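Local coordinates for gamma-glutamyltranspeptidase (Streptomyces lincolnensis, PDB 6J3A), which probably cleaves or transfers gamma-glutamyl groups, as a gamma-glutamyltranspeptidase of the Ntn-hydrolase clan and a homologue of LmbA, at residues A261-N266 against Q285-P290; T269-G274 against I487-G492; D96-T101 against T463-G468; G457-M462 against G545-R550. All blocks are in the same frame, centred on the assembly; numbering follows the deposited sequence.

Contact 1 of 4, residues A261-N266 against Q285-P290; sequences ATYDWN and QLALLP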
# COMPACT_ATOMS: atom_id res chain seq x y z
N ALA A 261 19.81 18.01 16.97
CA ALA A 261 20.94 17.25 17.49
C ALA A 261 21.34 16.29 16.39
O ALA A 261 20.49 15.71 15.73
CB ALA A 261 20.53 16.50 18.75
N THR A 262 22.64 16.16 16.16
CA THR A 262 23.16 15.39 15.03
C THR A 262 24.35 14.55 15.44
O THR A 262 25.07 14.89 16.36
CB THR A 262 23.65 16.28 13.89
OG1 THR A 262 24.78 17.03 14.36
CG2 THR A 262 22.56 17.23 13.39
N TYR A 263 24.57 13.47 14.71
CA TYR A 263 25.72 12.63 14.92
C TYR A 263 26.13 11.95 13.61
O TYR A 263 25.31 11.34 12.93
CB TYR A 263 25.43 11.59 15.99
CG TYR A 263 26.65 10.81 16.39
CD1 TYR A 263 27.69 11.43 17.07
CD2 TYR A 263 26.77 9.46 16.08
CE1 TYR A 263 28.84 10.73 17.43
CE2 TYR A 263 27.90 8.74 16.45
CZ TYR A 263 28.93 9.38 17.12
OH TYR A 263 30.05 8.68 17.48
N ASP A 264 27.41 12.09 13.28
CA ASP A 264 28.01 11.46 12.11
C ASP A 264 28.43 10.02 12.41
O ASP A 264 29.17 9.75 13.36
CB ASP A 264 29.20 12.30 11.65
CG ASP A 264 28.77 13.65 11.06
OD1 ASP A 264 27.56 13.98 11.02
OD2 ASP A 264 29.66 14.41 10.62
N TRP A 265 27.93 9.09 11.59
CA TRP A 265 28.27 7.67 11.71
C TRP A 265 28.37 7.00 10.34
O TRP A 265 27.39 6.96 9.60
CB TRP A 265 27.24 6.94 12.58
CG TRP A 265 27.45 5.45 12.64
CD1 TRP A 265 28.31 4.77 13.47
CD2 TRP A 265 26.81 4.46 11.83
NE1 TRP A 265 28.23 3.41 13.22
CE2 TRP A 265 27.32 3.20 12.21
CE3 TRP A 265 25.86 4.53 10.80
CZ2 TRP A 265 26.90 2.01 11.61
CZ3 TRP A 265 25.45 3.35 10.20
CH2 TRP A 265 25.97 2.11 10.61
N ASN A 266 29.56 6.48 10.03
CA ASN A 266 29.77 5.58 8.89
C ASN A 266 29.25 6.14 7.55
O ASN A 266 28.57 5.45 6.79
CB ASN A 266 29.14 4.22 9.20
CG ASN A 266 29.36 3.19 8.12
OD1 ASN A 266 30.50 2.90 7.76
ND2 ASN A 266 28.27 2.65 7.58
N GLN A 285 23.30 5.81 21.12
CA GLN A 285 23.44 4.40 20.74
C GLN A 285 24.42 4.19 19.58
O GLN A 285 25.16 3.20 19.56
CB GLN A 285 22.08 3.81 20.41
CG GLN A 285 21.23 3.54 21.65
CD GLN A 285 19.82 3.14 21.30
OE1 GLN A 285 19.53 1.97 21.08
NE2 GLN A 285 18.92 4.11 21.24
N LEU A 286 24.44 5.14 18.64
CA LEU A 286 25.34 5.12 17.49
C LEU A 286 26.77 5.40 17.90
O LEU A 286 27.70 4.74 17.43
CB LEU A 286 24.91 6.17 16.46
CG LEU A 286 23.65 5.91 15.66
CD1 LEU A 286 23.29 7.14 14.84
CD2 LEU A 286 23.83 4.71 14.75
N ALA A 287 26.93 6.42 18.75
CA ALA A 287 28.23 6.74 19.35
C ALA A 287 28.85 5.60 20.17
O ALA A 287 30.07 5.50 20.29
CB ALA A 287 28.12 7.99 20.19
N LEU A 288 28.01 4.76 20.74
CA LEU A 288 28.46 3.60 21.51
C LEU A 288 29.09 2.50 20.68
O LEU A 288 29.90 1.73 21.18
CB LEU A 288 27.30 3.00 22.33
CG LEU A 288 27.23 3.14 23.86
CD1 LEU A 288 28.23 4.10 24.46
CD2 LEU A 288 25.82 3.53 24.29
N LEU A 289 28.72 2.43 19.41
CA LEU A 289 29.07 1.29 18.58
C LEU A 289 30.57 1.26 18.28
O LEU A 289 31.17 2.31 18.09
CB LEU A 289 28.28 1.33 17.28
CG LEU A 289 26.75 1.23 17.42
CD1 LEU A 289 26.07 1.61 16.11
CD2 LEU A 289 26.31 -0.15 17.90
N PRO A 290 31.17 0.06 18.24
CA PRO A 290 32.52 -0.02 17.70
C PRO A 290 32.52 0.14 16.18
O PRO A 290 31.47 -0.01 15.53
CB PRO A 290 32.98 -1.43 18.10
CG PRO A 290 31.73 -2.22 18.25
CD PRO A 290 30.68 -1.25 18.71
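Y263 and W265 pack against L286, A287 and L289 in an apolar strand-to-helix contact, made where the end of strand 256-265 meets the later part of helix 280-288. No hydrogen bond joins the two segments. As alternate residues of one strand, both aromatics send their CB toward the helix. CG of Y263 stands opposite the backbone N (chi1 -172°), which carries the ring alongside A287: CZ lies 3.5 Å from A287 CB, and the hydroxyl OH comes to 3.3 Å from A287 CA. On the same ring, CD2 touches L286 CB at 3.8 Å. The packing fits the layered Ntn-hydrolase fold, in which helices cover a face of a sheet, and helix 506-519 supplies L515 and A518 as further neighbours of W265. Were Y263 an alanine, a gap would probably open beside A287 and L286 CB would lose its aromatic neighbour. The indole of W265 is held between two aliphatic groups. L286 CD2 sits 4.1 Å above one face, displaced toward the rim, while N266 CB lies over the centre of the other. Farther along the chain, L289 CD1 reaches W265 NE1 at 4.0 Å.

Contact 2 of 4, residues T269-G274 against I487-G492; sequences TVCKAG and IALRDG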
# COMPACT_ATOMS: atom_id res chain seq x y z
N THR A 269 24.78 11.02 8.54
CA THR A 269 24.46 11.90 9.65
C THR A 269 23.00 11.65 10.00
O THR A 269 22.15 11.74 9.13
CB THR A 269 24.61 13.38 9.28
OG1 THR A 269 25.91 13.61 8.74
CG2 THR A 269 24.37 14.29 10.50
N VAL A 270 22.72 11.34 11.26
CA VAL A 270 21.34 11.24 11.72
C VAL A 270 20.96 12.52 12.45
O VAL A 270 21.72 12.99 13.28
CB VAL A 270 21.15 10.05 12.66
CG1 VAL A 270 19.67 9.90 12.99
CG2 VAL A 270 21.67 8.78 12.01
N CYS A 271 19.80 13.07 12.11
CA CYS A 271 19.25 14.27 12.75
C CYS A 271 18.06 13.92 13.63
O CYS A 271 17.18 13.17 13.22
CB CYS A 271 18.80 15.29 11.70
SG CYS A 271 20.16 15.81 10.62
N LYS A 272 18.05 14.50 14.83
CA LYS A 272 17.00 14.27 15.84
C LYS A 272 16.62 15.57 16.52
O LYS A 272 17.28 16.58 16.34
CB LYS A 272 17.51 13.30 16.90
CG LYS A 272 17.99 11.95 16.38
CD LYS A 272 16.85 11.12 15.78
CE LYS A 272 15.97 10.50 16.86
NZ LYS A 272 14.67 10.02 16.33
N ALA A 273 15.57 15.52 17.31
CA ALA A 273 15.20 16.65 18.18
C ALA A 273 16.13 16.68 19.38
O ALA A 273 16.61 15.64 19.82
CB ALA A 273 13.76 16.53 18.65
N GLY A 274 16.36 17.89 19.90
CA GLY A 274 17.22 18.10 21.08
C GLY A 274 16.80 17.35 22.33
O GLY A 274 15.70 16.80 22.39
N ILE A 487 15.62 12.34 10.62
CA ILE A 487 16.04 12.56 9.24
C ILE A 487 17.49 12.08 9.13
O ILE A 487 18.32 12.39 9.98
CB ILE A 487 15.86 14.04 8.81
CG1 ILE A 487 14.37 14.32 8.58
CG2 ILE A 487 16.66 14.33 7.54
CD1 ILE A 487 14.05 15.71 8.04
N ALA A 488 17.78 11.32 8.08
CA ALA A 488 19.15 10.83 7.86
C ALA A 488 19.76 11.46 6.63
O ALA A 488 19.11 11.56 5.60
CB ALA A 488 19.18 9.31 7.74
N LEU A 489 21.00 11.91 6.79
CA LEU A 489 21.82 12.39 5.69
C LEU A 489 22.83 11.31 5.28
O LEU A 489 23.24 10.48 6.10
CB LEU A 489 22.57 13.66 6.09
CG LEU A 489 21.85 14.70 6.95
CD1 LEU A 489 22.71 15.94 7.15
CD2 LEU A 489 20.53 15.10 6.31
N ARG A 490 23.20 11.32 4.00
CA ARG A 490 24.32 10.51 3.50
C ARG A 490 25.24 11.50 2.81
O ARG A 490 24.81 12.17 1.87
CB ARG A 490 23.82 9.43 2.53
CG ARG A 490 24.90 8.52 1.97
CD ARG A 490 25.40 7.53 3.01
NE ARG A 490 26.36 6.59 2.43
CZ ARG A 490 27.64 6.85 2.14
NH1 ARG A 490 28.18 8.05 2.37
NH2 ARG A 490 28.40 5.90 1.61
N ASP A 491 26.48 11.60 3.30
CA ASP A 491 27.46 12.58 2.79
C ASP A 491 26.91 14.02 2.90
O ASP A 491 27.12 14.87 2.01
CB ASP A 491 27.85 12.22 1.34
CG ASP A 491 29.35 12.29 1.08
OD1 ASP A 491 30.16 11.90 1.94
OD2 ASP A 491 29.72 12.72 -0.04
N GLY A 492 26.20 14.29 3.99
CA GLY A 492 25.66 15.62 4.27
C GLY A 492 24.45 16.04 3.47
O GLY A 492 24.05 17.21 3.52
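Strands 269-272 and 487-490 run antiparallel, their axes 4.6 Å apart at closest and 158° between directions, with T269 facing L489 and C271 facing I487 as hydrogen-bonded pairs around the non-hydrogen-bonded pair V270 and A488. L489 N to T269 O is a nearly straight bond of 2.6 Å, and three more, T269 N to L489 O, C271 N to I487 O and I487 N to C271 O, close the two pairs. T269 O also receives a CA-H...O contact from A488 CA at 3.4 Å. This is regular antiparallel pairing, consistent with the helix-flanked sheets of the Ntn-hydrolase fold. On the face carrying T269, C271, I487 and L489, L489 touches both T269 and C271. Its CG lies roughly opposite the carbonyl carbon (chi1 -39°, displaced from the ideal), which brings CD1 to 3.8 Å from T269 CB and CG to 4.2 Å from C271 SG. With an alanine here, T269 would probably lose the CD1 packed on its CB, and C271 SG its neighbour CG. The hydroxyl of T269 turns instead to D264 on the adjoining strand. V270 and A488 project from the other face, where both touch F514 of helix 506-519 and V270 also meets L283 and L286 of helix 280-288. In the plane of the sheet, strand 256-265 lies beyond 269-272, and strand 493-499 beyond 487-490.

Contact 3 of 4, residues D96-T101 against T463-G468; sequences DLVPGT and TWLEEG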
# COMPACT_ATOMS: atom_id res chain seq x y z
N ASP A 96 2.84 11.53 44.44
CA ASP A 96 4.26 11.19 44.28
C ASP A 96 4.70 11.21 42.82
O ASP A 96 5.82 11.58 42.51
CB ASP A 96 4.55 9.83 44.92
CG ASP A 96 4.68 9.91 46.43
OD1 ASP A 96 4.22 10.90 47.05
OD2 ASP A 96 5.26 8.97 47.00
N LEU A 97 3.79 10.79 41.95
CA LEU A 97 3.98 10.84 40.51
C LEU A 97 2.93 11.76 39.92
O LEU A 97 1.86 11.95 40.50
CB LEU A 97 3.82 9.45 39.91
CG LEU A 97 4.75 8.37 40.47
CD1 LEU A 97 4.23 6.97 40.17
CD2 LEU A 97 6.15 8.55 39.90
N VAL A 98 3.23 12.32 38.75
CA VAL A 98 2.23 13.04 37.98
C VAL A 98 1.23 12.00 37.47
O VAL A 98 1.63 10.94 36.99
CB VAL A 98 2.85 13.79 36.79
CG1 VAL A 98 1.76 14.40 35.90
CG2 VAL A 98 3.78 14.89 37.29
N PRO A 99 -0.08 12.28 37.60
CA PRO A 99 -1.06 11.30 37.14
C PRO A 99 -1.01 11.00 35.63
O PRO A 99 -0.67 11.86 34.83
CB PRO A 99 -2.41 11.96 37.49
CG PRO A 99 -2.10 12.96 38.55
CD PRO A 99 -0.70 13.41 38.31
N GLY A 100 -1.38 9.77 35.27
CA GLY A 100 -1.49 9.36 33.88
C GLY A 100 -2.63 10.03 33.13
O GLY A 100 -2.60 10.12 31.91
N THR A 101 -3.63 10.50 33.87
CA THR A 101 -4.82 11.11 33.28
C THR A 101 -5.15 12.46 33.90
O THR A 101 -4.53 12.89 34.87
CB THR A 101 -6.00 10.18 33.47
OG1 THR A 101 -6.19 9.93 34.87
CG2 THR A 101 -5.75 8.84 32.76
N THR A 463 7.46 14.00 33.49
CA THR A 463 8.32 14.72 34.42
C THR A 463 8.36 14.01 35.76
O THR A 463 7.64 13.04 36.00
CB THR A 463 7.79 16.14 34.68
OG1 THR A 463 6.48 16.04 35.25
CG2 THR A 463 7.73 16.94 33.40
N TRP A 464 9.21 14.52 36.65
CA TRP A 464 9.31 14.02 38.01
C TRP A 464 8.85 15.04 39.04
O TRP A 464 9.19 16.23 38.94
CB TRP A 464 10.75 13.66 38.31
CG TRP A 464 11.27 12.49 37.55
CD1 TRP A 464 12.30 12.49 36.66
CD2 TRP A 464 10.79 11.14 37.62
NE1 TRP A 464 12.51 11.22 36.18
CE2 TRP A 464 11.60 10.37 36.75
CE3 TRP A 464 9.77 10.50 38.34
CZ2 TRP A 464 11.42 8.98 36.58
CZ3 TRP A 464 9.59 9.12 38.17
CH2 TRP A 464 10.41 8.38 37.29
N LEU A 465 8.11 14.55 40.04
CA LEU A 465 7.73 15.35 41.21
C LEU A 465 8.85 15.32 42.26
O LEU A 465 8.75 14.66 43.30
CB LEU A 465 6.41 14.85 41.79
CG LEU A 465 5.20 14.91 40.86
CD1 LEU A 465 3.95 14.50 41.61
CD2 LEU A 465 4.99 16.29 40.26
N GLU A 466 9.91 16.05 41.96
CA GLU A 466 11.15 16.04 42.74
C GLU A 466 12.01 17.13 42.17
O GLU A 466 12.21 17.17 40.96
CB GLU A 466 11.85 14.70 42.61
CG GLU A 466 13.07 14.51 43.49
CD GLU A 466 13.58 13.08 43.49
OE1 GLU A 466 12.92 12.19 42.92
OE2 GLU A 466 14.67 12.82 44.04
N GLU A 467 12.52 18.01 43.03
CA GLU A 467 13.31 19.15 42.59
C GLU A 467 14.76 18.78 42.26
O GLU A 467 15.25 17.71 42.63
CB GLU A 467 13.28 20.26 43.65
CG GLU A 467 11.95 21.02 43.73
CD GLU A 467 11.69 21.96 42.55
OE1 GLU A 467 10.78 22.80 42.66
OE2 GLU A 467 12.38 21.87 41.51
N GLY A 468 15.41 19.68 41.53
CA GLY A 468 16.84 19.62 41.26
C GLY A 468 17.30 18.69 40.15
O GLY A 468 18.50 18.42 40.05
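L465 holds its CG opposite the carbonyl carbon (chi1 -60°) and continues extended through chi2 (-175°), which sets CD1 against the L97 carbonyl and CD2 against V98; V98, with CG1 opposite its backbone N (chi1 173°), turns CG2 to meet it. The leucine is gripped along its length. Its CB lies 3.4 Å from D96 O, CD1 is 3.4 Å from L97 C, and CD2 touches V98 CG2 at 3.5 Å, the two side chains crossing at about a right angle. V98 CG2 also lies 3.6 Å from T463 OG1, a methyl-to-oxygen van der Waals contact; the hydroxyl has its polar partner in L460 O. L97 points its CB away, yet its CD2 returns to the rim of the W464 indole, 3.9 Å from CZ3 and near the ring plane, the two side chains lying alongside each other. No hydrogen bond crosses between these loops, which meet by side-chain and backbone packing. L465 is at the centre of an inverse gamma turn, a bend that probably helps turn its side chain toward 96-98. Helix 87-92, just ahead of D96, adds Y90 against L465, and E317 of helix 299-319 takes the NE1 hydrogen bond of W464.

Contact 4 of 4, residues G457-M462 against G545-R550; sequences GTRLQM and GSFYPR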
# COMPACT_ATOMS: atom_id res chain seq x y z
N GLY A 457 -4.05 17.09 26.58
CA GLY A 457 -2.99 16.10 26.59
C GLY A 457 -2.62 15.63 27.98
O GLY A 457 -3.26 16.00 28.95
N THR A 458 -1.58 14.81 28.06
CA THR A 458 -1.11 14.23 29.32
C THR A 458 0.41 14.08 29.39
O THR A 458 0.92 13.14 30.02
CB THR A 458 -1.74 12.85 29.54
OG1 THR A 458 -1.40 12.00 28.43
CG2 THR A 458 -3.26 12.94 29.69
N ARG A 459 1.15 14.99 28.75
CA ARG A 459 2.60 14.80 28.59
C ARG A 459 3.41 15.14 29.84
O ARG A 459 4.50 14.60 30.02
CB ARG A 459 3.14 15.58 27.38
CG ARG A 459 4.50 15.12 26.84
CD ARG A 459 4.51 13.71 26.28
NE ARG A 459 3.51 13.52 25.23
CZ ARG A 459 3.30 12.40 24.56
NH1 ARG A 459 4.01 11.31 24.79
NH2 ARG A 459 2.34 12.38 23.63
N LEU A 460 2.88 15.98 30.71
CA LEU A 460 3.54 16.25 32.01
C LEU A 460 3.72 15.00 32.87
O LEU A 460 4.50 15.02 33.82
CB LEU A 460 2.80 17.33 32.81
CG LEU A 460 2.65 18.68 32.11
CD1 LEU A 460 1.92 19.68 32.98
CD2 LEU A 460 4.00 19.25 31.73
N GLN A 461 3.03 13.92 32.53
CA GLN A 461 3.22 12.64 33.20
C GLN A 461 4.65 12.12 33.18
O GLN A 461 5.02 11.30 34.02
CB GLN A 461 2.26 11.58 32.65
CG GLN A 461 2.69 10.86 31.39
CD GLN A 461 1.68 9.82 30.99
OE1 GLN A 461 1.69 8.70 31.50
NE2 GLN A 461 0.78 10.19 30.08
N MET A 462 5.44 12.58 32.22
CA MET A 462 6.81 12.14 32.03
C MET A 462 7.85 12.89 32.87
O MET A 462 9.00 12.45 32.97
CB MET A 462 7.15 12.24 30.55
CG MET A 462 6.13 11.54 29.66
SD MET A 462 6.75 11.12 28.03
CE MET A 462 5.48 9.98 27.53
N GLY A 545 10.24 3.64 32.75
CA GLY A 545 9.37 4.04 31.65
C GLY A 545 8.95 5.50 31.77
O GLY A 545 8.88 6.04 32.88
N SER A 546 8.67 6.12 30.63
CA SER A 546 8.19 7.50 30.57
C SER A 546 6.73 7.71 31.07
O SER A 546 6.37 8.83 31.44
CB SER A 546 8.34 8.05 29.15
OG SER A 546 9.70 8.34 28.87
N PHE A 547 5.93 6.63 31.08
CA PHE A 547 4.49 6.68 31.35
C PHE A 547 4.14 6.23 32.76
O PHE A 547 4.68 5.22 33.25
CB PHE A 547 3.74 5.79 30.35
CG PHE A 547 3.90 6.22 28.93
CD1 PHE A 547 3.14 7.28 28.43
CD2 PHE A 547 4.83 5.60 28.10
CE1 PHE A 547 3.29 7.69 27.12
CE2 PHE A 547 4.99 6.02 26.79
CZ PHE A 547 4.23 7.07 26.29
N TYR A 548 3.21 6.96 33.40
CA TYR A 548 2.63 6.61 34.70
C TYR A 548 2.14 5.18 34.63
O TYR A 548 1.43 4.87 33.68
CB TYR A 548 1.45 7.53 34.99
CG TYR A 548 0.68 7.18 36.23
CD1 TYR A 548 1.06 7.70 37.47
CD2 TYR A 548 -0.43 6.33 36.19
CE1 TYR A 548 0.37 7.37 38.62
CE2 TYR A 548 -1.13 6.00 37.34
CZ TYR A 548 -0.72 6.53 38.56
OH TYR A 548 -1.39 6.24 39.73
N PRO A 549 2.46 4.29 35.59
CA PRO A 549 3.16 4.55 36.86
C PRO A 549 4.71 4.41 36.90
O PRO A 549 5.28 4.23 37.99
CB PRO A 549 2.54 3.47 37.77
CG PRO A 549 2.37 2.31 36.85
CD PRO A 549 2.04 2.88 35.49
N ARG A 550 5.37 4.49 35.75
CA ARG A 550 6.84 4.65 35.66
C ARG A 550 7.70 3.51 36.24
O ARG A 550 8.77 3.76 36.81
CB ARG A 550 7.33 5.96 36.33
CG ARG A 550 6.53 7.22 36.08
CD ARG A 550 6.69 7.73 34.67
NE ARG A 550 8.03 8.23 34.35
CZ ARG A 550 8.43 9.49 34.47
NH1 ARG A 550 7.64 10.45 34.95
NH2 ARG A 550 9.67 9.80 34.10
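The F547 ring has M462 SD above one face, at a distance, and Q461 OE1 at its edge, near the plane and 3.7 Å from CD1, with the glutamine amide turned 90° to the ring. The sulfur stands 5.2 Å from the F547 ring centroid and 20° off the normal, a Met-aromatic contact; the modelled terminal methyl is too close to be relied on. The R550 guanidinium has S546 O 3.3 Å above one face, with M462 CA over that same face and W464 on the other in a cation-pi pair. At the guanidinium edge, in plane, R550 NE donates to G545 O at 2.8 Å. Q461 places CG in the crowded position between backbone N and carbonyl carbon (chi1 84°), from which the extended chain crosses to the other loop. There OE1 accepts Y548 N at 3.0 Å, in the carbonyl plane and on a lone pair, while NE2 donates to T458 O. Both ends of the amide are thus used, which fixes its rotation. R550 NH2 adds a weak bond to M462 O. The cis peptide before P549, with R550 N bonded to F547 O, fits a type VIa turn, which probably helps direct Y548 N toward Q461. The contact joins the 3-10 turn 459-462, beyond strand 454-455, to the loop between strands 538-540 and 556-560; R459 is held by a salt bridge to E60, just before strand 61-66, and a hydrogen bond to S439.

Contacts 1 and 2 share the sheet, with centres 10 Å apart: strands 256-265 and 268-272 are neighbours, joined probably by a hydrogen bond between A261 O and K272 N, and L286 CD1 packs on V270 CG2. Contact 2 is buried and carried by backbone bonds; contact 1 is partly buried, mainly apolar and without a hydrogen bond between its segments. Contacts 3 and 4, centres 8 Å apart, are buried loop contacts that meet through R550, which bonds T463 O. Contact 3 is side-chain and backbone packing with no hydrogen bond across, whereas contact 4 uses side-chain amide and guanidinium groups. Contacts 2 and 4 lie on opposite sides of the chain's centre.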